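Local atomic coordinates of nitrogenase molybdenum-iron protein beta chain (PDB entry 4WES), a protein that forms the beta subunit of the nitrogenase component that reduces dinitrogen to ammonia and shares an [8Fe-7S] cluster with the alpha chain. Residues Thr238-Ser243 against Phe261-Thr266; Val174-Val179 against Tyr198-Asp203; Pro405-Gly410 against Glu435-Val440. All blocks are in the same frame, centred on the assembly; numbering follows the deposited sequence.

Contact 1. Residues Thr238-Ser243 against Phe261-Thr266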
loop_
_atom_site.group_PDB
_atom_site.type_symbol
_atom_site.label_atom_id
_atom_site.label_comp_id
_atom_site.label_asym_id
_atom_site.label_seq_id
_atom_site.Cartn_x
_atom_site.Cartn_y
_atom_site.Cartn_z
ATOM N N THR B 238 -33.146 7.600 -16.116
ATOM C CA THR B 238 -31.860 6.922 -16.209
ATOM C C THR B 238 -30.762 7.899 -15.796
ATOM O O THR B 238 -30.689 8.995 -16.331
ATOM C CB THR B 238 -31.603 6.426 -17.648
ATOM O OG1 THR B 238 -32.647 5.532 -18.060
ATOM C CG2 THR B 238 -30.241 5.755 -17.754
ATOM N N LEU B 239 -29.901 7.464 -14.881
ATOM C CA LEU B 239 -28.663 8.199 -14.588
ATOM C C LEU B 239 -27.536 7.560 -15.377
ATOM O O LEU B 239 -27.258 6.356 -15.246
ATOM C CB LEU B 239 -28.348 8.175 -13.100
ATOM C CG LEU B 239 -29.368 8.894 -12.212
ATOM C CD1 LEU B 239 -28.962 8.905 -10.752
ATOM C CD2 LEU B 239 -29.632 10.317 -12.699
ATOM N N SER B 240 -26.902 8.375 -16.228
ATOM C CA SER B 240 -25.774 7.940 -17.062
ATOM C C SER B 240 -24.495 8.394 -16.376
ATOM O O SER B 240 -24.230 9.594 -16.330
ATOM C CB SER B 240 -25.927 8.630 -18.426
ATOM O OG SER B 240 -24.821 8.299 -19.225
ATOM N N LEU B 241 -23.735 7.456 -15.803
ATOM C CA LEU B 241 -22.535 7.818 -15.074
ATOM C C LEU B 241 -21.349 7.677 -16.001
ATOM O O LEU B 241 -20.966 6.552 -16.365
ATOM C CB LEU B 241 -22.337 6.943 -13.858
ATOM C CG LEU B 241 -23.490 6.861 -12.856
ATOM C CD1 LEU B 241 -23.087 6.119 -11.602
ATOM C CD2 LEU B 241 -24.088 8.200 -12.481
ATOM N N GLY B 242 -20.767 8.803 -16.389
ATOM C CA GLY B 242 -19.642 8.799 -17.324
ATOM C C GLY B 242 -20.171 8.857 -18.742
ATOM O O GLY B 242 -20.602 7.870 -19.295
ATOM N N SER B 243 -20.087 10.032 -19.365
ATOM C CA SER B 243 -20.706 10.206 -20.672
ATOM C C SER B 243 -20.140 9.288 -21.758
ATOM O O SER B 243 -20.896 8.815 -22.608
ATOM C CB SER B 243 -20.659 11.658 -21.115
ATOM O OG SER B 243 -19.319 12.071 -21.344
ATOM N N PHE B 261 -33.201 11.010 -19.218
ATOM C CA PHE B 261 -31.930 10.704 -18.600
ATOM C C PHE B 261 -31.236 11.955 -18.136
ATOM O O PHE B 261 -31.497 13.055 -18.609
ATOM C CB PHE B 261 -31.034 9.870 -19.533
ATOM C CG PHE B 261 -30.433 10.639 -20.672
ATOM C CD1 PHE B 261 -31.171 10.923 -21.808
ATOM C CD2 PHE B 261 -29.120 11.087 -20.601
ATOM C CE1 PHE B 261 -30.606 11.613 -22.850
ATOM C CE2 PHE B 261 -28.556 11.792 -21.638
ATOM C CZ PHE B 261 -29.302 12.059 -22.756
ATOM N N LYS B 262 -30.289 11.745 -17.224
ATOM C CA LYS B 262 -29.372 12.779 -16.756
ATOM C C LYS B 262 -27.954 12.229 -16.794
ATOM O O LYS B 262 -27.717 11.118 -16.326
ATOM C CB LYS B 262 -29.745 13.171 -15.331
ATOM C CG LYS B 262 -28.957 14.275 -14.673
ATOM C CD LYS B 262 -29.677 14.779 -13.429
ATOM C CE LYS B 262 -28.873 15.840 -12.675
ATOM N NZ LYS B 262 -28.321 16.921 -13.547
ATOM N N THR B 263 -27.023 13.017 -17.315
ATOM C CA THR B 263 -25.636 12.626 -17.390
ATOM C C THR B 263 -24.901 13.187 -16.179
ATOM O O THR B 263 -25.065 14.355 -15.840
ATOM C CB THR B 263 -25.011 13.155 -18.680
ATOM O OG1 THR B 263 -25.696 12.589 -19.796
ATOM C CG2 THR B 263 -23.506 12.804 -18.761
ATOM N N LEU B 264 -24.070 12.352 -15.557
ATOM C CA LEU B 264 -23.274 12.707 -14.389
ATOM C C LEU B 264 -21.847 12.258 -14.621
ATOM O O LEU B 264 -21.589 11.332 -15.407
ATOM C CB LEU B 264 -23.815 11.993 -13.148
ATOM C CG LEU B 264 -25.214 12.415 -12.691
ATOM C CD1 LEU B 264 -25.764 11.412 -11.684
ATOM C CD2 LEU B 264 -25.202 13.830 -12.113
ATOM N N ARG B 265 -20.906 12.907 -13.958
ATOM C CA ARG B 265 -19.553 12.392 -13.924
ATOM C C ARG B 265 -19.501 11.070 -13.150
ATOM O O ARG B 265 -20.278 10.836 -12.210
ATOM C CB ARG B 265 -18.685 13.379 -13.213
ATOM C CG ARG B 265 -18.268 14.487 -14.080
ATOM C CD ARG B 265 -17.199 15.337 -13.380
ATOM N NE ARG B 265 -16.837 16.304 -14.343
ATOM C CZ ARG B 265 -16.189 17.406 -14.112
ATOM N NH1 ARG B 265 -15.850 17.738 -12.882
ATOM N NH2 ARG B 265 -15.916 18.197 -15.122
ATOM N N THR B 266 -18.555 10.230 -13.539
ATOM C CA THR B 266 -18.229 9.105 -12.673
ATOM C C THR B 266 -18.003 9.637 -11.264
ATOM O O THR B 266 -17.240 10.589 -11.115
ATOM C CB THR B 266 -16.960 8.414 -13.180
ATOM O OG1 THR B 266 -17.134 8.028 -14.549
ATOM C CG2 THR B 266 -16.628 7.219 -12.349
HETATM O O HOH W 1 -18.664 5.793 -15.056
HETATM O O HOH W 2 -19.991 12.435 -17.657
#
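Four backbone hydrogen bonds pair T238-L241 with F261-L264 as parallel strands of a beta-alpha-beta unit, the helix 243-257 making the crossover between them. K262 N donates to T238 O and S240 N to K262 O, each at 2.9 Å; L264 N then bonds S240 O, and the ladder ends with G242 N giving a nearly straight bond (175°) to L264 O at 2.8 Å. L264 O has a second partner, a water that also accepts from S243 N, so this carbonyl serves both the strand pairing and the first turn of the crossover helix. G242, just before that helix, has a backbone shape (phi 89°, psi 103°) in which a beta carbon would press on the preceding carbonyl oxygen, and this calls for glycine. Another water accepts from T266 OG1 and donates to L241 O, tying the two chain ends together after the strands stop.

On one face of the sheet the leucines make an apolar layer. L241 lies alongside L264, with L241 CD2 3.7 Å from L264 CD1. L239 CD2 meets that same L264 methyl at 4.1 Å; helix 270-284 packs on this side. K262 adds only its aliphatic root, its chain leading away to the surface. The other face carries small polar residues, T238, S240 and T263, suited to the crossover helix, where D247 bonds S240 and, in one of two conformers, T263. F261 sends its ring away over K251 and E254 of that helix, while F261 CB stays 3.3 Å from T238 O.

Contact 2. Residues Val174-Val179 against Tyr198-Asp203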
loop_
_atom_site.group_PDB
_atom_site.type_symbol
_atom_site.label_atom_id
_atom_site.label_comp_id
_atom_site.label_asym_id
_atom_site.label_seq_id
_atom_site.Cartn_x
_atom_site.Cartn_y
_atom_site.Cartn_z
ATOM N N VAL B 174 -29.619 2.969 -13.557
ATOM C CA VAL B 174 -28.282 3.511 -13.461
ATOM C C VAL B 174 -27.356 2.724 -14.373
ATOM O O VAL B 174 -27.241 1.508 -14.235
ATOM C CB VAL B 174 -27.769 3.622 -12.001
ATOM C CG1 VAL B 174 -27.824 2.298 -11.258
ATOM C CG2 VAL B 174 -26.372 4.240 -11.966
ATOM N N ILE B 175 -26.725 3.436 -15.301
ATOM C CA ILE B 175 -25.701 2.849 -16.149
ATOM C C ILE B 175 -24.385 3.346 -15.551
ATOM O O ILE B 175 -24.120 4.540 -15.568
ATOM C CB ILE B 175 -25.851 3.256 -17.625
ATOM C CG1 ILE B 175 -27.231 2.871 -18.163
ATOM C CG2 ILE B 175 -24.745 2.652 -18.447
ATOM C CD1 ILE B 175 -27.544 3.469 -19.535
ATOM N N PRO B 176 -23.592 2.430 -14.957
ATOM C CA PRO B 176 -22.493 2.852 -14.099
ATOM C C PRO B 176 -21.202 3.199 -14.843
ATOM O O PRO B 176 -20.220 3.569 -14.214
ATOM C CB PRO B 176 -22.297 1.647 -13.198
ATOM C CG PRO B 176 -22.612 0.496 -14.093
ATOM C CD PRO B 176 -23.813 0.975 -14.888
ATOM N N GLY B 177 -21.187 2.993 -16.150
ATOM C CA GLY B 177 -20.012 3.183 -16.941
ATOM C C GLY B 177 -19.021 2.029 -16.844
ATOM O O GLY B 177 -19.299 0.974 -16.274
ATOM N N PHE B 178 -17.847 2.246 -17.454
ATOM C CA PHE B 178 -16.794 1.237 -17.488
ATOM C C PHE B 178 -15.999 1.333 -16.200
ATOM O O PHE B 178 -14.880 1.846 -16.155
ATOM C CB PHE B 178 -15.951 1.385 -18.753
ATOM C CG PHE B 178 -14.912 0.321 -18.894
ATOM C CD1 PHE B 178 -15.260 -0.971 -19.137
ATOM C CD2 PHE B 178 -13.532 0.603 -18.711
ATOM C CE1 PHE B 178 -14.274 -1.987 -19.244
ATOM C CE2 PHE B 178 -12.603 -0.398 -18.817
ATOM C CZ PHE B 178 -12.985 -1.689 -19.083
ATOM N N VAL B 179 -16.610 0.834 -15.137
ATOM C CA VAL B 179 -16.070 0.821 -13.806
ATOM C C VAL B 179 -16.042 -0.612 -13.339
ATOM O O VAL B 179 -16.725 -1.463 -13.908
ATOM C CB VAL B 179 -16.830 1.732 -12.819
ATOM C CG1 VAL B 179 -16.820 3.176 -13.319
ATOM C CG2 VAL B 179 -18.261 1.267 -12.617
ATOM N N TYR B 198 -33.951 0.820 -7.913
ATOM C CA TYR B 198 -33.129 1.052 -9.089
ATOM C C TYR B 198 -32.964 -0.235 -9.890
ATOM O O TYR B 198 -33.210 -1.339 -9.386
ATOM C CB TYR B 198 -31.720 1.600 -8.683
ATOM C CG TYR B 198 -30.928 0.571 -7.906
ATOM C CD1 TYR B 198 -31.124 0.370 -6.560
ATOM C CD2 TYR B 198 -30.073 -0.292 -8.570
ATOM C CE1 TYR B 198 -30.439 -0.630 -5.881
ATOM C CE2 TYR B 198 -29.407 -1.280 -7.913
ATOM C CZ TYR B 198 -29.597 -1.468 -6.566
ATOM O OH TYR B 198 -28.950 -2.489 -5.912
ATOM N N ILE B 199 -32.518 -0.051 -11.133
ATOM C CA ILE B 199 -32.036 -1.141 -11.968
ATOM C C ILE B 199 -30.649 -0.697 -12.436
ATOM O O ILE B 199 -30.546 0.323 -13.117
ATOM C CB ILE B 199 -32.892 -1.419 -13.222
ATOM C CG1 ILE B 199 -34.329 -1.798 -12.821
ATOM C CG2 ILE B 199 -32.255 -2.531 -14.036
ATOM C CD1 ILE B 199 -35.290 -1.762 -13.988
ATOM N N MET B 200 -29.589 -1.408 -12.062
ATOM C CA MET B 200 -28.253 -1.135 -12.577
ATOM C C MET B 200 -27.973 -2.037 -13.759
ATOM O O MET B 200 -28.218 -3.237 -13.666
ATOM C CB MET B 200 -27.196 -1.365 -11.504
ATOM C CG MET B 200 -25.777 -1.115 -12.019
ATOM S SD MET B 200 -24.497 -1.290 -10.794
ATOM C CE MET B 200 -24.716 0.252 -9.957
ATOM N N PHE B 201 -27.458 -1.477 -14.851
ATOM C CA PHE B 201 -26.992 -2.322 -15.919
ATOM C C PHE B 201 -25.901 -1.620 -16.726
ATOM O O PHE B 201 -25.958 -0.394 -16.911
ATOM C CB PHE B 201 -28.144 -2.737 -16.842
ATOM C CG PHE B 201 -28.633 -1.683 -17.763
ATOM C CD1 PHE B 201 -29.523 -0.700 -17.305
ATOM C CD2 PHE B 201 -28.362 -1.738 -19.115
ATOM C CE1 PHE B 201 -30.019 0.266 -18.154
ATOM C CE2 PHE B 201 -28.880 -0.777 -19.984
ATOM C CZ PHE B 201 -29.713 0.212 -19.494
ATOM N N PRO B 202 -24.943 -2.387 -17.271
ATOM C CA PRO B 202 -24.530 -3.723 -16.836
ATOM C C PRO B 202 -24.103 -3.730 -15.353
ATOM O O PRO B 202 -23.879 -2.664 -14.762
ATOM C CB PRO B 202 -23.330 -4.059 -17.739
ATOM C CG PRO B 202 -23.369 -3.018 -18.829
ATOM C CD PRO B 202 -23.962 -1.806 -18.193
ATOM N N ASP B 203 -23.995 -4.930 -14.783
ATOM C CA ASP B 203 -23.550 -5.077 -13.391
ATOM C C ASP B 203 -22.715 -6.336 -13.296
ATOM O O ASP B 203 -23.250 -7.425 -13.318
ATOM C CB ASP B 203 -24.775 -5.133 -12.466
ATOM C CG ASP B 203 -24.396 -5.357 -11.030
ATOM O OD1 ASP B 203 -23.209 -5.263 -10.677
ATOM O OD2 ASP B 203 -25.330 -5.627 -10.221
#
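V174 and M200 face each other where the parallel strands 172-175 and 198-200 of a beta-alpha-beta unit meet, joined through the crossover helix 181-193. The pairing is short: V174 N donates to I199 O at 2.8 Å and F201 N to V174 O at 3.1 Å, both donors tilted out of the carbonyl planes. Beyond them the fit depends on shape.

V174 CG1 is the bump on one face of the sheet. With chi1 at 55° it stands between the amide nitrogen and the carbonyl carbon, and its methyl presses on the root of M200, 3.7 Å from M200 CB. The methionine answers as a flexible filler: straight as far as SD, it bends at chi3 (-77°) and curls CE back to the same methyl, so that V174 CG1 sits in a shallow hollow made by CB and CE. The ring of Y198 borders CG1 further back along the strand.

I175, on the other side, lies alongside F201. Its CG1 rests over one face of the phenyl ring in a CH-pi contact, 4.1 Å from the centroid and offset toward the rim, and V154 of helix 146-161 touches both side chains.

P176 follows directly after the strand as a rigid wedge. Without an N-H it cannot continue the ladder; its ring points toward the other segment, over the bend made by the cis peptide between F201 and P202. That bend suits proline, and P202 CD approaches P176 CD. The carbonyl oxygen of P202, buried without a hydrogen-bond partner, lies 3.5 Å from P176 CG.

Contact 3. Residues Pro405-Gly410 against Glu435-Val440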
loop_
_atom_site.group_PDB
_atom_site.type_symbol
_atom_site.label_atom_id
_atom_site.label_comp_id
_atom_site.label_asym_id
_atom_site.label_seq_id
_atom_site.Cartn_x
_atom_site.Cartn_y
_atom_site.Cartn_z
ATOM N N PRO B 405 6.358 7.809 -7.018
ATOM C CA PRO B 405 5.272 7.084 -6.291
ATOM C C PRO B 405 4.118 6.776 -7.218
ATOM O O PRO B 405 3.679 7.634 -7.970
ATOM C CB PRO B 405 4.893 8.073 -5.183
ATOM C CG PRO B 405 6.157 8.834 -4.943
ATOM C CD PRO B 405 6.750 9.044 -6.314
ATOM N N PHE B 406 3.639 5.525 -7.126
ATOM C CA PHE B 406 2.775 4.967 -8.152
ATOM C C PHE B 406 1.498 4.380 -7.564
ATOM O O PHE B 406 1.550 3.529 -6.685
ATOM C CB PHE B 406 3.549 3.896 -8.925
ATOM C CG PHE B 406 2.781 3.199 -10.026
ATOM C CD1 PHE B 406 2.080 3.912 -10.978
ATOM C CD2 PHE B 406 2.797 1.808 -10.125
ATOM C CE1 PHE B 406 1.371 3.265 -11.979
ATOM C CE2 PHE B 406 2.092 1.166 -11.126
ATOM C CZ PHE B 406 1.388 1.895 -12.057
ATOM N N VAL B 407 0.342 4.816 -8.082
ATOM C CA VAL B 407 -0.968 4.303 -7.755
ATOM C C VAL B 407 -1.562 3.600 -8.962
ATOM O O VAL B 407 -1.785 4.233 -9.990
ATOM C CB VAL B 407 -1.887 5.418 -7.259
ATOM C CG1 VAL B 407 -3.305 4.915 -6.993
ATOM C CG2 VAL B 407 -1.281 6.070 -6.014
ATOM N N ARG B 408 -1.862 2.322 -8.793
ATOM C CA ARG B 408 -2.549 1.549 -9.825
ATOM C C ARG B 408 -4.030 1.917 -9.859
ATOM O O ARG B 408 -4.706 1.866 -8.814
ATOM C CB ARG B 408 -2.367 0.068 -9.568
ATOM C CG ARG B 408 -0.972 -0.420 -9.876
ATOM C CD ARG B 408 -0.701 -1.810 -9.323
ATOM N NE ARG B 408 0.626 -2.274 -9.718
ATOM C CZ ARG B 408 1.776 -1.919 -9.134
ATOM N NH1 ARG B 408 1.760 -1.140 -8.075
ATOM N NH2 ARG B 408 2.906 -2.315 -9.669
ATOM N N PHE B 409 -4.548 2.255 -11.026
ATOM C CA PHE B 409 -5.915 2.766 -11.176
ATOM C C PHE B 409 -6.401 2.425 -12.565
ATOM O O PHE B 409 -5.621 2.455 -13.523
ATOM C CB PHE B 409 -5.849 4.287 -10.974
ATOM C CG PHE B 409 -7.158 5.017 -11.104
ATOM C CD1 PHE B 409 -7.917 5.271 -9.996
ATOM C CD2 PHE B 409 -7.575 5.478 -12.318
ATOM C CE1 PHE B 409 -9.118 5.975 -10.109
ATOM C CE2 PHE B 409 -8.760 6.182 -12.442
ATOM C CZ PHE B 409 -9.536 6.426 -11.344
ATOM N N GLY B 410 -7.670 2.083 -12.704
ATOM C CA GLY B 410 -8.253 1.851 -14.018
ATOM C C GLY B 410 -8.020 0.453 -14.524
ATOM O O GLY B 410 -8.196 -0.519 -13.800
ATOM N N GLU B 435 -5.867 7.519 1.130
ATOM C CA GLU B 435 -4.956 6.650 1.865
ATOM C C GLU B 435 -3.866 6.091 0.956
ATOM O O GLU B 435 -2.688 6.121 1.305
ATOM C CB GLU B 435 -5.726 5.527 2.545
ATOM C CG GLU B 435 -4.814 4.636 3.348
ATOM C CD GLU B 435 -5.429 3.401 3.906
ATOM O OE1 GLU B 435 -6.496 2.942 3.383
ATOM O OE2 GLU B 435 -4.822 2.850 4.842
ATOM N N GLU B 436 -4.277 5.585 -0.199
ATOM C CA GLU B 436 -3.281 5.004 -1.111
ATOM C C GLU B 436 -2.273 6.023 -1.610
ATOM O O GLU B 436 -1.070 5.758 -1.661
ATOM C CB GLU B 436 -3.995 4.379 -2.297
ATOM C CG GLU B 436 -3.152 3.526 -3.191
ATOM C CD GLU B 436 -4.014 2.745 -4.209
ATOM O OE1 GLU B 436 -5.211 3.125 -4.511
ATOM O OE2 GLU B 436 -3.475 1.780 -4.763
ATOM N N ILE B 437 -2.749 7.204 -2.003
ATOM C CA ILE B 437 -1.887 8.265 -2.478
ATOM C C ILE B 437 -0.905 8.685 -1.398
ATOM O O ILE B 437 0.307 8.818 -1.640
ATOM C CB ILE B 437 -2.736 9.467 -2.973
ATOM C CG1 ILE B 437 -3.450 9.130 -4.284
ATOM C CG2 ILE B 437 -1.869 10.717 -3.135
ATOM C CD1 ILE B 437 -4.555 10.075 -4.687
ATOM N N THR B 438 -1.418 8.957 -0.195
ATOM C CA THR B 438 -0.528 9.414 0.859
ATOM C C THR B 438 0.418 8.293 1.294
ATOM O O THR B 438 1.576 8.566 1.631
ATOM C CB THR B 438 -1.278 10.064 2.017
ATOM O OG1 THR B 438 -2.213 9.172 2.593
ATOM C CG2 THR B 438 -2.013 11.288 1.554
ATOM N N ASN B 439 -0.062 7.051 1.316
ATOM C CA ASN B 439 0.822 5.936 1.649
ATOM C C ASN B 439 2.021 5.884 0.702
ATOM O O ASN B 439 3.162 5.680 1.139
ATOM C CB ASN B 439 0.103 4.589 1.556
ATOM C CG ASN B 439 -0.762 4.236 2.748
ATOM O OD1 ASN B 439 -0.821 4.941 3.746
ATOM N ND2 ASN B 439 -1.438 3.111 2.621
ATOM N N VAL B 440 1.800 5.985 -0.619
ATOM C CA VAL B 440 2.917 5.836 -1.541
ATOM C C VAL B 440 3.866 7.025 -1.494
ATOM O O VAL B 440 5.102 6.863 -1.620
ATOM C CB VAL B 440 2.488 5.541 -3.000
ATOM C CG1 VAL B 440 1.780 4.224 -3.108
ATOM C CG2 VAL B 440 1.721 6.645 -3.693
HETATM O O HOH W 3 -0.501 1.837 -5.329
HETATM O O HOH W 4 -6.495 3.207 -7.238
HETATM O O HOH W 5 -4.668 0.149 -6.517
#
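Strand 406-408 and the 435-440 part of helix 426-448 run roughly antiparallel, at 150°, with their axes 8.3 Å apart: a helix packed on the outermost strand of a five-stranded parallel sheet, as in an alpha/beta domain. V407 and V440 are the main apolar pair, meeting at about a right angle with CG2 3.8 Å from CG2. The same V407 methyl touches I437 CG1, while V440 CG2 also reaches P405 CB at 3.8 Å. Beta-branched valine suits both places, since its two methyls stand close to the backbone and spread over separate neighbours. L388 of the adjoining strand continues this layer beneath I437 and V440.

The other V407 methyl, CG1, meets the carboxylate end of E436, 3.6 Å from CD. E436 holds its CG anti to the amide nitrogen (chi1 -169°) and stays extended beyond, which carries the acid across to the strand. No direct hydrogen bond joins the segments; three waters do so instead. One bridges F406 O and E436 OE2, and two link R408 O to the carboxylate, one through each oxygen. A long acidic side chain fits this partly exposed position because it can accept from all three.

R408 turns its charge elsewhere, to a salt bridge with D415. Within the strand, the edge of the F406 ring stands over the R408 guanidinium with the two planes steeply inclined, F406 CE2 lying 3.7 Å above the guanidinium centre.

In the fold
Contacts 2 and 1 follow each other along the chain and share one four-stranded parallel sheet, ordered 198-200, 172-175, 237-241, 261-264. Each joins an inner strand to an edge strand, and the inner strands are neighbours, so the contacts, centres about 10 Å apart, form a continuous sheet: I175 N and O probably bond to L239 O and L241 N. No other chain touches them. Contact 3 comes last, about 26 Å between centres from either of the others and touching neither. It packs helix 426-448, which also meets the second beta subunit, against the edge of a separate five-stranded sheet. All three lie away from the [8Fe-7S] cluster.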